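Local coordinates for protein dihydropteroate synthase (Xanthomonas albilineans, PDB 6Q62) that probably catalyses the condensation of 4-aminobenzoate with 6-hydroxymethyl-7,8-dihydropterin diphosphate to give 7,8-dihydropteroate, a magnesium-dependent step of folate biosynthesis, at residues 28-33 with 39-44; 99-104 with 259-264; 124-129 with 171-176; 200-205 with 226-231; 248-253 with 273-278. All coordinates share one frame; numbering follows the deposited sequence.

Contact 1. Residues 28-33 with 39-44; sequences VTPDSF and HTTVEA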
# COMPACT_ATOMS: atom_id res chain seq x y z
N VAL A 28 -7.80 20.82 13.74
CA VAL A 28 -7.51 21.78 14.80
C VAL A 28 -8.57 21.57 15.87
O VAL A 28 -9.55 22.31 15.93
CB VAL A 28 -7.49 23.26 14.31
CG1 VAL A 28 -6.84 24.18 15.38
CG2 VAL A 28 -6.79 23.40 12.97
N THR A 29 -8.41 20.53 16.66
CA THR A 29 -9.37 20.25 17.73
C THR A 29 -8.54 19.86 18.96
O THR A 29 -7.53 19.17 18.80
CB THR A 29 -10.37 19.11 17.37
OG1 THR A 29 -9.65 17.92 17.10
CG2 THR A 29 -11.28 19.45 16.17
N PRO A 30 -8.91 20.29 20.17
CA PRO A 30 -8.13 19.86 21.36
C PRO A 30 -7.96 18.33 21.47
O PRO A 30 -6.89 17.87 21.87
CB PRO A 30 -8.93 20.43 22.53
CG PRO A 30 -9.67 21.61 21.94
CD PRO A 30 -10.05 21.15 20.56
N ASP A 31 -8.98 17.55 21.06
CA ASP A 31 -8.95 16.07 21.10
C ASP A 31 -7.97 15.45 20.09
O ASP A 31 -7.63 14.27 20.21
CB ASP A 31 -10.36 15.48 20.96
N SER A 32 -7.49 16.24 19.12
CA SER A 32 -6.52 15.76 18.14
C SER A 32 -5.11 15.62 18.72
O SER A 32 -4.29 14.92 18.13
CB SER A 32 -6.49 16.67 16.91
OG SER A 32 -7.64 16.46 16.11
N PHE A 33 -4.83 16.29 19.88
CA PHE A 33 -3.50 16.31 20.51
C PHE A 33 -3.51 15.85 21.97
O PHE A 33 -4.52 15.97 22.63
CB PHE A 33 -2.88 17.72 20.37
CG PHE A 33 -3.07 18.31 19.00
CD1 PHE A 33 -2.35 17.83 17.91
CD2 PHE A 33 -4.03 19.31 18.78
CE1 PHE A 33 -2.56 18.36 16.63
CE2 PHE A 33 -4.24 19.83 17.50
CZ PHE A 33 -3.50 19.35 16.43
N HIS A 39 1.15 22.96 25.48
CA HIS A 39 1.03 23.50 24.12
C HIS A 39 -0.36 24.03 23.85
O HIS A 39 -1.32 23.51 24.41
CB HIS A 39 1.30 22.40 23.08
CG HIS A 39 2.70 21.88 23.10
ND1 HIS A 39 3.05 20.82 23.91
CD2 HIS A 39 3.81 22.32 22.46
CE1 HIS A 39 4.35 20.62 23.71
NE2 HIS A 39 4.85 21.51 22.85
N THR A 40 -0.48 24.97 22.90
CA THR A 40 -1.82 25.39 22.50
C THR A 40 -2.31 24.45 21.37
O THR A 40 -1.51 23.79 20.69
CB THR A 40 -1.82 26.87 22.04
OG1 THR A 40 -1.29 26.95 20.72
CG2 THR A 40 -1.09 27.81 22.97
N THR A 41 -3.63 24.41 21.15
CA THR A 41 -4.21 23.61 20.06
C THR A 41 -3.69 24.15 18.71
O THR A 41 -3.30 23.36 17.83
CB THR A 41 -5.74 23.67 20.14
OG1 THR A 41 -6.10 23.22 21.43
CG2 THR A 41 -6.43 22.81 19.07
N VAL A 42 -3.68 25.49 18.56
CA VAL A 42 -3.20 26.14 17.35
C VAL A 42 -1.74 25.75 17.07
O VAL A 42 -1.45 25.32 15.96
CB VAL A 42 -3.41 27.68 17.42
CG1 VAL A 42 -2.58 28.39 16.36
CG2 VAL A 42 -4.88 28.03 17.28
N GLU A 43 -0.84 25.86 18.07
CA GLU A 43 0.57 25.54 17.86
C GLU A 43 0.78 24.07 17.50
O GLU A 43 1.64 23.77 16.66
CB GLU A 43 1.43 25.99 19.04
CG GLU A 43 1.93 24.93 19.98
CD GLU A 43 2.71 25.52 21.12
OE1 GLU A 43 3.93 25.73 20.95
OE2 GLU A 43 2.10 25.80 22.17
N ALA A 44 -0.01 23.16 18.11
CA ALA A 44 0.10 21.73 17.79
C ALA A 44 -0.38 21.44 16.34
O ALA A 44 0.23 20.64 15.64
CB ALA A 44 -0.72 20.92 18.79

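Contact 2. Residues 99-104 with 259-264; sequences SVDTFK and LLRVHD. With 6GU (6-chloroguanine), chain E; SO4 (sulfate ion), chain H.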
# COMPACT_ATOMS: atom_id res chain seq x y z
N SER A 99 -6.34 24.27 2.06
CA SER A 99 -7.78 24.11 1.98
C SER A 99 -8.37 24.31 3.38
O SER A 99 -7.73 23.99 4.39
CB SER A 99 -8.10 22.71 1.50
OG SER A 99 -9.48 22.41 1.63
N VAL A 100 -9.57 24.89 3.44
CA VAL A 100 -10.30 25.01 4.69
C VAL A 100 -11.48 24.04 4.62
O VAL A 100 -12.29 24.09 3.66
CB VAL A 100 -10.72 26.47 5.04
CG1 VAL A 100 -11.60 27.11 3.94
CG2 VAL A 100 -11.39 26.54 6.42
N ASP A 101 -11.56 23.15 5.59
CA ASP A 101 -12.62 22.15 5.65
C ASP A 101 -13.74 22.71 6.53
O ASP A 101 -13.68 22.67 7.78
CB ASP A 101 -12.02 20.87 6.24
CG ASP A 101 -12.92 19.69 6.44
OD1 ASP A 101 -14.13 19.83 6.28
OD2 ASP A 101 -12.40 18.61 6.78
N THR A 102 -14.74 23.32 5.88
CA THR A 102 -15.87 23.94 6.59
C THR A 102 -17.10 23.92 5.69
O THR A 102 -16.94 23.89 4.47
CB THR A 102 -15.52 25.38 6.98
OG1 THR A 102 -16.58 25.92 7.79
CG2 THR A 102 -15.27 26.31 5.76
N PHE A 103 -18.30 23.97 6.29
CA PHE A 103 -19.52 24.10 5.51
C PHE A 103 -20.14 25.49 5.76
O PHE A 103 -21.20 25.78 5.20
CB PHE A 103 -20.56 23.00 5.84
CG PHE A 103 -20.93 22.83 7.29
CD1 PHE A 103 -21.91 23.63 7.87
CD2 PHE A 103 -20.34 21.84 8.06
CE1 PHE A 103 -22.25 23.48 9.23
CE2 PHE A 103 -20.69 21.68 9.40
CZ PHE A 103 -21.64 22.50 9.97
N LYS A 104 -19.49 26.33 6.59
CA LYS A 104 -20.06 27.63 6.96
C LYS A 104 -19.53 28.76 6.12
O LYS A 104 -18.31 28.98 6.11
CB LYS A 104 -19.81 27.90 8.46
CG LYS A 104 -20.44 26.85 9.37
CD LYS A 104 -20.24 27.24 10.84
CE LYS A 104 -20.77 26.22 11.82
NZ LYS A 104 -19.75 25.17 12.07
N LEU A 259 -7.01 13.39 -6.15
CA LEU A 259 -6.64 13.95 -4.83
C LEU A 259 -6.96 12.92 -3.77
O LEU A 259 -8.02 12.27 -3.84
CB LEU A 259 -7.43 15.27 -4.55
CG LEU A 259 -6.65 16.59 -4.54
CD1 LEU A 259 -7.46 17.67 -3.88
CD2 LEU A 259 -5.37 16.49 -3.73
N LEU A 260 -6.08 12.78 -2.79
CA LEU A 260 -6.21 11.76 -1.72
C LEU A 260 -6.08 12.45 -0.39
O LEU A 260 -5.08 13.14 -0.14
CB LEU A 260 -5.15 10.64 -1.85
CG LEU A 260 -5.18 9.92 -3.21
CD1 LEU A 260 -3.92 9.16 -3.45
CD2 LEU A 260 -6.46 9.02 -3.34
N ARG A 261 -7.13 12.34 0.44
CA ARG A 261 -7.18 13.06 1.72
C ARG A 261 -6.73 12.11 2.81
O ARG A 261 -7.47 11.19 3.18
CB ARG A 261 -8.60 13.61 1.97
CG ARG A 261 -8.68 14.45 3.26
CD ARG A 261 -10.05 15.10 3.43
NE ARG A 261 -10.07 15.88 4.68
CZ ARG A 261 -10.30 15.38 5.89
NH1 ARG A 261 -10.56 14.09 6.04
NH2 ARG A 261 -10.27 16.16 6.96
N VAL A 262 -5.51 12.33 3.32
CA VAL A 262 -4.90 11.34 4.22
C VAL A 262 -4.29 11.89 5.49
O VAL A 262 -3.82 13.02 5.52
CB VAL A 262 -3.82 10.51 3.45
CG1 VAL A 262 -4.31 10.07 2.07
CG2 VAL A 262 -2.51 11.28 3.30
N HIS A 263 -4.18 11.02 6.53
CA HIS A 263 -3.44 11.36 7.75
C HIS A 263 -1.96 10.96 7.54
O HIS A 263 -1.06 11.67 7.97
CB HIS A 263 -3.96 10.53 8.94
CG HIS A 263 -5.37 10.83 9.33
ND1 HIS A 263 -6.41 10.07 8.86
CD2 HIS A 263 -5.86 11.78 10.17
CE1 HIS A 263 -7.52 10.60 9.38
NE2 HIS A 263 -7.23 11.62 10.19
N ASP A 264 -1.73 9.81 6.88
CA ASP A 264 -0.40 9.20 6.74
C ASP A 264 0.26 9.61 5.45
O ASP A 264 0.29 8.87 4.45
CB ASP A 264 -0.54 7.69 6.88
CG ASP A 264 -1.23 7.38 8.20
OD1 ASP A 264 -0.57 7.52 9.25
OD2 ASP A 264 -2.44 7.07 8.19
CL6 6GU E . -13.74 11.73 2.92
N1 6GU E . -13.66 14.07 2.10
C2 6GU E . -13.68 15.44 2.35
N2 6GU E . -13.75 16.19 1.25
N3 6GU E . -13.65 16.04 3.59
C4 6GU E . -13.64 15.14 4.64
C5 6GU E . -13.64 13.73 4.46
C6 6GU E . -13.65 13.31 3.17
N7 6GU E . -13.65 13.12 5.71
C8 6GU E . -13.64 14.18 6.61
N9 6GU E . -13.63 15.40 6.01
S SO4 H . -10.90 13.28 9.85
O1 SO4 H . -9.83 12.90 10.80
O2 SO4 H . -12.22 13.09 10.46
O3 SO4 H . -10.77 14.74 9.48
O4 SO4 H . -10.84 12.46 8.65

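Contact 3. Residues 124-129 with 171-176; sequences ALRQPG and VERIFA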
# COMPACT_ATOMS: atom_id res chain seq x y z
N ALA A 124 -21.39 20.21 0.38
CA ALA A 124 -21.47 20.50 -1.06
C ALA A 124 -22.25 21.82 -1.35
O ALA A 124 -23.09 21.88 -2.26
CB ALA A 124 -22.08 19.34 -1.81
N LEU A 125 -21.94 22.87 -0.57
CA LEU A 125 -22.48 24.24 -0.68
C LEU A 125 -23.97 24.34 -0.43
O LEU A 125 -24.61 25.30 -0.89
CB LEU A 125 -22.09 24.91 -2.02
CG LEU A 125 -20.56 24.92 -2.31
CD1 LEU A 125 -20.27 25.51 -3.68
CD2 LEU A 125 -19.78 25.59 -1.21
N ARG A 126 -24.53 23.40 0.36
CA ARG A 126 -25.95 23.44 0.67
C ARG A 126 -26.30 24.38 1.82
O ARG A 126 -27.49 24.71 1.96
CB ARG A 126 -26.49 22.03 0.95
CG ARG A 126 -26.56 21.17 -0.32
CD ARG A 126 -27.09 19.81 0.00
NE ARG A 126 -26.14 18.95 0.72
CZ ARG A 126 -26.48 17.80 1.28
NH1 ARG A 126 -27.75 17.38 1.23
NH2 ARG A 126 -25.57 17.05 1.88
N GLN A 127 -25.31 24.84 2.60
CA GLN A 127 -25.59 25.80 3.69
C GLN A 127 -25.93 27.16 3.05
O GLN A 127 -25.21 27.63 2.18
CB GLN A 127 -24.36 25.92 4.61
CG GLN A 127 -24.52 26.75 5.87
CD GLN A 127 -25.43 26.18 6.94
OE1 GLN A 127 -25.93 26.93 7.77
NE2 GLN A 127 -25.75 24.89 6.91
N PRO A 128 -27.04 27.82 3.48
CA PRO A 128 -27.41 29.10 2.86
C PRO A 128 -26.28 30.13 2.90
O PRO A 128 -25.74 30.46 3.96
CB PRO A 128 -28.63 29.55 3.67
CG PRO A 128 -29.25 28.24 4.14
CD PRO A 128 -28.04 27.36 4.47
N GLY A 129 -25.90 30.60 1.73
CA GLY A 129 -24.82 31.56 1.54
C GLY A 129 -23.53 30.94 1.03
O GLY A 129 -22.61 31.65 0.59
N VAL A 171 -23.82 15.28 -9.71
CA VAL A 171 -24.23 15.96 -10.94
C VAL A 171 -25.08 17.21 -10.53
O VAL A 171 -24.81 18.32 -10.98
CB VAL A 171 -25.02 15.00 -11.86
CG1 VAL A 171 -25.81 15.74 -12.93
CG2 VAL A 171 -24.09 13.98 -12.51
N GLU A 172 -26.06 17.00 -9.63
CA GLU A 172 -26.93 18.08 -9.09
C GLU A 172 -26.13 19.21 -8.44
O GLU A 172 -26.41 20.37 -8.68
CB GLU A 172 -27.91 17.51 -8.07
CG GLU A 172 -29.02 16.70 -8.72
CD GLU A 172 -29.84 15.81 -7.81
OE1 GLU A 172 -29.59 15.79 -6.58
OE2 GLU A 172 -30.74 15.12 -8.34
N ARG A 173 -25.10 18.86 -7.64
CA ARG A 173 -24.30 19.89 -6.97
C ARG A 173 -23.36 20.62 -7.93
O ARG A 173 -23.17 21.82 -7.78
CB ARG A 173 -23.55 19.34 -5.75
CG ARG A 173 -24.45 18.70 -4.69
CD ARG A 173 -25.63 19.61 -4.27
NE ARG A 173 -25.17 20.93 -3.80
CZ ARG A 173 -25.94 22.02 -3.80
NH1 ARG A 173 -25.47 23.17 -3.33
NH2 ARG A 173 -27.18 21.96 -4.25
N ILE A 174 -22.81 19.91 -8.94
CA ILE A 174 -21.97 20.56 -9.96
C ILE A 174 -22.86 21.61 -10.67
O ILE A 174 -22.43 22.74 -10.89
CB ILE A 174 -21.40 19.53 -11.01
CG1 ILE A 174 -20.29 18.63 -10.35
CG2 ILE A 174 -20.80 20.26 -12.26
CD1 ILE A 174 -20.00 17.33 -11.15
N PHE A 175 -24.07 21.21 -11.06
CA PHE A 175 -25.04 22.06 -11.76
C PHE A 175 -25.40 23.28 -10.90
O PHE A 175 -25.33 24.40 -11.41
CB PHE A 175 -26.26 21.23 -12.17
CG PHE A 175 -27.35 21.98 -12.90
CD1 PHE A 175 -27.23 22.25 -14.26
CD2 PHE A 175 -28.46 22.45 -12.23
CE1 PHE A 175 -28.22 22.97 -14.93
CE2 PHE A 175 -29.46 23.16 -12.90
CZ PHE A 175 -29.35 23.39 -14.25
N ALA A 176 -25.74 23.08 -9.61
CA ALA A 176 -26.04 24.15 -8.65
C ALA A 176 -24.87 25.13 -8.54
O ALA A 176 -25.08 26.34 -8.57
CB ALA A 176 -26.34 23.56 -7.29

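Contact 4. Residues 200-205 with 226-231; sequences ADNVQL and KRSIGE. With 6GU (6-chloroguanine), chain E.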
# COMPACT_ATOMS: atom_id res chain seq x y z
N ALA A 200 -19.87 -2.05 2.96
CA ALA A 200 -20.25 -2.54 1.64
C ALA A 200 -20.46 -1.37 0.66
O ALA A 200 -20.03 -1.47 -0.50
CB ALA A 200 -21.53 -3.40 1.73
N ASP A 201 -21.13 -0.28 1.11
CA ASP A 201 -21.36 0.91 0.26
C ASP A 201 -20.03 1.55 -0.09
O ASP A 201 -19.85 2.00 -1.21
CB ASP A 201 -22.20 1.97 0.99
CG ASP A 201 -23.63 1.58 1.29
OD1 ASP A 201 -24.23 0.82 0.50
OD2 ASP A 201 -24.17 2.09 2.31
N ASN A 202 -19.12 1.66 0.89
CA ASN A 202 -17.81 2.29 0.64
C ASN A 202 -16.98 1.47 -0.36
O ASN A 202 -16.34 2.04 -1.25
CB ASN A 202 -17.06 2.44 1.95
CG ASN A 202 -17.62 3.57 2.78
OD1 ASN A 202 -17.93 4.63 2.27
ND2 ASN A 202 -17.79 3.36 4.06
N VAL A 203 -17.03 0.13 -0.25
CA VAL A 203 -16.32 -0.76 -1.16
C VAL A 203 -16.91 -0.64 -2.57
O VAL A 203 -16.15 -0.55 -3.54
CB VAL A 203 -16.33 -2.22 -0.62
CG1 VAL A 203 -15.77 -3.20 -1.66
CG2 VAL A 203 -15.55 -2.32 0.68
N GLN A 204 -18.26 -0.58 -2.68
CA GLN A 204 -18.94 -0.39 -3.97
C GLN A 204 -18.50 0.91 -4.63
O GLN A 204 -18.19 0.93 -5.82
CB GLN A 204 -20.46 -0.37 -3.80
CG GLN A 204 -21.11 -1.74 -3.55
CD GLN A 204 -21.07 -2.66 -4.75
OE1 GLN A 204 -21.24 -2.25 -5.91
NE2 GLN A 204 -20.86 -3.94 -4.49
N LEU A 205 -18.48 2.01 -3.87
CA LEU A 205 -18.09 3.32 -4.42
C LEU A 205 -16.66 3.35 -4.87
O LEU A 205 -16.35 4.03 -5.85
CB LEU A 205 -18.34 4.44 -3.39
CG LEU A 205 -19.81 4.83 -3.17
CD1 LEU A 205 -19.95 5.57 -1.88
CD2 LEU A 205 -20.35 5.66 -4.34
N LYS A 226 -10.48 5.24 8.29
CA LYS A 226 -11.92 5.20 8.53
C LYS A 226 -12.40 3.84 9.01
O LYS A 226 -11.71 2.82 8.84
CB LYS A 226 -12.68 5.69 7.31
CG LYS A 226 -12.44 7.20 7.12
CD LYS A 226 -13.31 7.79 6.06
CE LYS A 226 -13.23 9.30 6.22
NZ LYS A 226 -13.88 9.95 5.09
N ARG A 227 -13.59 3.82 9.64
CA ARG A 227 -14.18 2.61 10.21
C ARG A 227 -14.21 1.48 9.20
O ARG A 227 -13.93 0.36 9.60
CB ARG A 227 -15.61 2.89 10.75
CG ARG A 227 -16.33 1.65 11.32
CD ARG A 227 -17.73 1.95 11.83
NE ARG A 227 -17.71 2.90 12.95
CZ ARG A 227 -17.68 2.56 14.24
NH1 ARG A 227 -17.73 1.28 14.60
NH2 ARG A 227 -17.64 3.50 15.18
N SER A 228 -14.59 1.75 7.93
CA SER A 228 -14.66 0.71 6.90
C SER A 228 -13.33 0.04 6.69
O SER A 228 -13.30 -1.18 6.55
CB SER A 228 -15.21 1.26 5.59
OG SER A 228 -16.57 1.57 5.80
N ILE A 229 -12.22 0.82 6.75
CA ILE A 229 -10.87 0.23 6.63
C ILE A 229 -10.62 -0.69 7.83
O ILE A 229 -10.12 -1.81 7.65
CB ILE A 229 -9.77 1.30 6.50
CG1 ILE A 229 -10.02 2.21 5.28
CG2 ILE A 229 -8.40 0.65 6.43
CD1 ILE A 229 -10.24 1.52 3.88
N GLY A 230 -11.03 -0.24 9.02
CA GLY A 230 -10.93 -1.02 10.25
C GLY A 230 -11.73 -2.30 10.16
O GLY A 230 -11.22 -3.36 10.55
N GLU A 231 -12.95 -2.24 9.59
CA GLU A 231 -13.81 -3.43 9.39
C GLU A 231 -13.21 -4.43 8.37
O GLU A 231 -13.24 -5.64 8.59
CB GLU A 231 -15.22 -3.03 8.92
CL6 6GU E . -13.74 11.73 2.92
N1 6GU E . -13.66 14.07 2.10
C2 6GU E . -13.68 15.44 2.35
N2 6GU E . -13.75 16.19 1.25
N3 6GU E . -13.65 16.04 3.59
C4 6GU E . -13.64 15.14 4.64
C5 6GU E . -13.64 13.73 4.46
C6 6GU E . -13.65 13.31 3.17
N7 6GU E . -13.65 13.12 5.71
C8 6GU E . -13.64 14.18 6.61
N9 6GU E . -13.63 15.40 6.01

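Contact 5. Residues 248-253 with 273-278; sequences AHLLAA and TVWQAV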
# COMPACT_ATOMS: atom_id res chain seq x y z
N ALA A 248 -6.02 1.42 0.28
CA ALA A 248 -7.27 2.03 -0.22
C ALA A 248 -7.01 3.28 -1.09
O ALA A 248 -7.58 3.42 -2.18
CB ALA A 248 -8.19 2.37 0.95
N HIS A 249 -6.08 4.13 -0.65
CA HIS A 249 -5.74 5.33 -1.41
C HIS A 249 -5.03 5.02 -2.71
O HIS A 249 -5.33 5.65 -3.74
CB HIS A 249 -4.99 6.33 -0.55
CG HIS A 249 -5.92 6.93 0.47
ND1 HIS A 249 -5.69 6.81 1.82
CD2 HIS A 249 -7.10 7.58 0.28
CE1 HIS A 249 -6.72 7.41 2.42
NE2 HIS A 249 -7.60 7.86 1.52
N LEU A 250 -4.14 4.00 -2.71
CA LEU A 250 -3.53 3.57 -3.98
C LEU A 250 -4.58 3.03 -4.93
O LEU A 250 -4.57 3.39 -6.10
CB LEU A 250 -2.45 2.51 -3.68
CG LEU A 250 -1.74 1.92 -4.90
CD1 LEU A 250 -1.12 3.04 -5.77
CD2 LEU A 250 -0.67 0.95 -4.46
N LEU A 251 -5.53 2.22 -4.42
CA LEU A 251 -6.61 1.70 -5.26
C LEU A 251 -7.46 2.83 -5.82
O LEU A 251 -7.82 2.80 -7.00
CB LEU A 251 -7.51 0.70 -4.47
CG LEU A 251 -6.82 -0.59 -4.03
CD1 LEU A 251 -7.75 -1.39 -3.12
CD2 LEU A 251 -6.37 -1.43 -5.26
N ALA A 252 -7.73 3.88 -5.01
CA ALA A 252 -8.52 5.02 -5.48
C ALA A 252 -7.79 5.75 -6.60
O ALA A 252 -8.40 6.10 -7.63
CB ALA A 252 -8.78 5.98 -4.31
N ALA A 253 -6.48 5.97 -6.42
CA ALA A 253 -5.64 6.63 -7.43
C ALA A 253 -5.63 5.80 -8.74
O ALA A 253 -5.79 6.36 -9.83
CB ALA A 253 -4.24 6.79 -6.89
N THR A 273 4.49 6.88 -5.20
CA THR A 273 5.77 7.03 -5.93
C THR A 273 6.14 5.70 -6.61
O THR A 273 6.51 5.70 -7.80
CB THR A 273 6.87 7.55 -4.99
OG1 THR A 273 6.46 8.84 -4.51
CG2 THR A 273 8.23 7.67 -5.67
N VAL A 274 5.99 4.55 -5.89
CA VAL A 274 6.29 3.24 -6.45
C VAL A 274 5.36 2.99 -7.62
O VAL A 274 5.80 2.59 -8.70
CB VAL A 274 6.20 2.11 -5.38
CG1 VAL A 274 6.40 0.73 -6.04
CG2 VAL A 274 7.24 2.33 -4.28
N TRP A 275 4.05 3.25 -7.42
CA TRP A 275 3.06 3.06 -8.47
C TRP A 275 3.36 3.93 -9.70
O TRP A 275 3.31 3.42 -10.80
CB TRP A 275 1.65 3.29 -7.94
CG TRP A 275 0.60 3.32 -9.02
CD1 TRP A 275 0.25 2.30 -9.87
CD2 TRP A 275 -0.24 4.42 -9.35
NE1 TRP A 275 -0.75 2.72 -10.72
CE2 TRP A 275 -1.08 4.02 -10.41
CE3 TRP A 275 -0.37 5.71 -8.85
CZ2 TRP A 275 -2.04 4.87 -10.98
CZ3 TRP A 275 -1.32 6.56 -9.41
CH2 TRP A 275 -2.14 6.13 -10.47
N GLN A 276 3.73 5.22 -9.48
CA GLN A 276 4.06 6.12 -10.59
C GLN A 276 5.20 5.52 -11.43
O GLN A 276 5.13 5.57 -12.65
CB GLN A 276 4.46 7.51 -10.08
CG GLN A 276 3.30 8.46 -9.85
CD GLN A 276 2.58 8.89 -11.11
OE1 GLN A 276 3.16 9.50 -12.01
NE2 GLN A 276 1.30 8.58 -11.19
N ALA A 277 6.27 5.00 -10.78
CA ALA A 277 7.43 4.41 -11.49
C ALA A 277 6.98 3.25 -12.38
O ALA A 277 7.40 3.14 -13.52
CB ALA A 277 8.48 3.93 -10.50
N VAL A 278 6.10 2.39 -11.86
CA VAL A 278 5.59 1.23 -12.56
C VAL A 278 4.68 1.64 -13.71
O VAL A 278 4.83 1.14 -14.82
CB VAL A 278 4.89 0.27 -11.56
CG1 VAL A 278 4.09 -0.82 -12.26
CG2 VAL A 278 5.91 -0.32 -10.59

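Contact 1. Residues 28-33 with 39-44
Phe33 lays its ring on Ala44, and this CH-pi contact is the heart of the apolar part. The Ala44 methyl, CB, sits 3.5 Å from the centroid of the Phe33 ring and only 10° off its normal, while Ser32 CB lies over the opposite face, so the ring is sandwiched between a residue of the first helical turn and its own neighbour in the chain. Thr41 adds the second apolar patch. At chi1 -57° it turns OG1 away from its carbonyl carbon and its methyl toward the loop, where Thr41 CG2 lies 3.6 Å from Thr29 C and also meets Val28 CG1 at 4.0 Å.

No hydrogen bond crosses between the segments; within 39-44, Thr40 and Glu43 form a capping box: Glu43 N donates to Thr40 OG1 (2.9 Å), and Thr40 N to Glu43 OE2 (2.8 Å).

The loop after strand 21-27 is thus folded against the start of helix 41-54, with Val28 also packing on helix 76-93.

Contact 2. Residues 99-104 with 259-264
The pterin pocket of this TIM-barrel enzyme, here filled by 6-chloroguanine, is where Asp101 and Arg261 meet, each at or next to the C-terminal end of its strand. Asp101 OD2 and Arg261 NH2 form a salt bridge at 3.3 Å, with the carboxylate and guanidinium planes 88° apart. A chi1 near 180° sends both side chains out toward each other, and the arginine then runs fully extended from CG to NE, which carries its guanidinium over the ligand.

There one face of the guanidinium lies against the ligand: 6-chloroguanine N9 is 3.2 Å from the plane of the Arg261 group, over its centre. At the edge the same group holds a sulfate, by two nearly straight bonds: Arg261 NH2 to sulfate O3 at 2.9 Å and Arg261 NH1 to sulfate O4 at 3.1 Å. His263 adds a third, its NE2 donating to sulfate O1 at 3.0 Å. The sulfate probably comes from the crystallisation liquor, and Asn27 binds it as well. Asp61 pairs with Arg261 NE; with partners on NE, NH1 and NH2 the guanidinium has little freedom to turn.

Strands 59-63 and 21-27 lie between strands 98-101 and 259-262 in the parallel sheet, so the two side chains bridge the barrel mouth across them.

Contact 3. Residues 124-129 with 171-176
Arg173, on helix 162-179, reaches across to the loop that follows strand 118-121, on the outer side of the TIM-barrel fold, and grips the carbonyl oxygen of Ala124 with two nitrogens. The tight part is this side-on fork: Arg173 NE donates to Ala124 O at 2.8 Å, and Arg173 NH1 to the same Ala124 O at 2.9 Å. The oxygen lies close to the guanidinium plane, and both bonds are bent, at 146° and 137°, as expected when neighbouring N-H groups converge on one acceptor. The chain of Arg173 gets there by folding at chi2 (-51°) and chi3, which curls the group back alongside its own helix, where Ala176 CB lies over one face, offset toward the rim. Nearer the stem, buried Ala124 packs its CB on Arg173 CG at 3.8 Å, and Leu143 of strand 141-144 touches both residues. Leu125, buried too, turns into the core against helix 130-137.

Toward solvent the contact thins out: Arg126 lies at its rim, and Pro128 and Gly129 are exposed and make no contact with 171-176. Arg126 NE is bonded to Gln123 O and its NH2 to Met146 O, although Arg126 NE comes within 5.0 Å of Arg173 NE; these carbonyls probably ease the like charges. The aliphatic stem does the touching, with Arg126 CG over the centre of the other guanidinium face, 3.6 Å from Arg173 CZ.

Contact 4. Residues 200-205 with 226-231
In the conformer described, one of two modelled, Ser228 OG takes a hydrogen bond from Asn202 ND2 at 2.8 Å and is also hydrogen-bonded to Thr199 OG1, so that two groups hold it. The bond from the amide is bent, 148° at the hydrogen, and the oxygen is tilted 17° from the amide plane of Asn202. Ser228 has OG beside its backbone N (chi1 -69°), turned to the asparagine. The other end of the amide is used too: Asn202 OD1 accepts from Gly194 N, which fixes which way round the amide lies and leaves ND2 facing the serine.

Lys226, at the N-cap of helix 227-233, runs its extended chain into the 6-chloroguanine pocket, where NZ is hydrogen-bonded to Phe193 O and Gly222 O, its exact place being less sure.

One side-chain bond thus ties helix 199-207 to the first turn of helix 227-233. Leu205 packs on Val162 and Val166 of helix 162-179, while Ile229 rests on helix 242-254.

Contact 5. Residues 248-253 with 273-278
Leu250 and Trp275 both send CG anti to the backbone N (chi1 179° and 171°), which brings the leucine branch and the indole together between helices 242-254 and 265-279, the last two helices of the TIM-barrel fold. The Leu250 CD1 methyl nestles at the root of the tryptophan, 3.5 Å from Trp275 CB and 3.7 Å from Trp275 CG, the two side chains crossing obliquely. One turn on, Ala253 meets the far end of the indole. Contact here is wholly apolar or van der Waals: no hydrogen bond passes between the segments, and all three touching residues are buried.

Pro20, from the loop before strand 21-27, packs against both Ala253 and Trp275. The second subunit packs on both helices, its Gln254 meeting Leu251 and its Gly244 meeting Val274, so this pair forms part of the interface between subunits.

At the six-membered ring, Ala253 CB lies 3.9 Å from Trp275 CZ3, while Ala253 O is 3.7 Å from Trp275 CH2.

Contact 2 is the hub, its centre about 3 Å from that of the chain, and the others surround it at 17 to 20 Å between centres. Contact 4 shares its ligand: Arg261 lies over a face of 6-chloroguanine, and Lys226 comes in near its plane at the N7 edge. Contact 5 touches contact 2 through His249, which packs on Leu260 and Val262, and touches contact 4 where Ile229 CD1 meets Ala248 CB at 3.7 Å. Contact 3 joins contact 2 at Phe103 and Gln127. Contact 1 touches none of these; its Pro30 side chain lies about 7 Å from the bound indole-2-carboxylic acid. Contacts 4 and 5 both reach the second subunit.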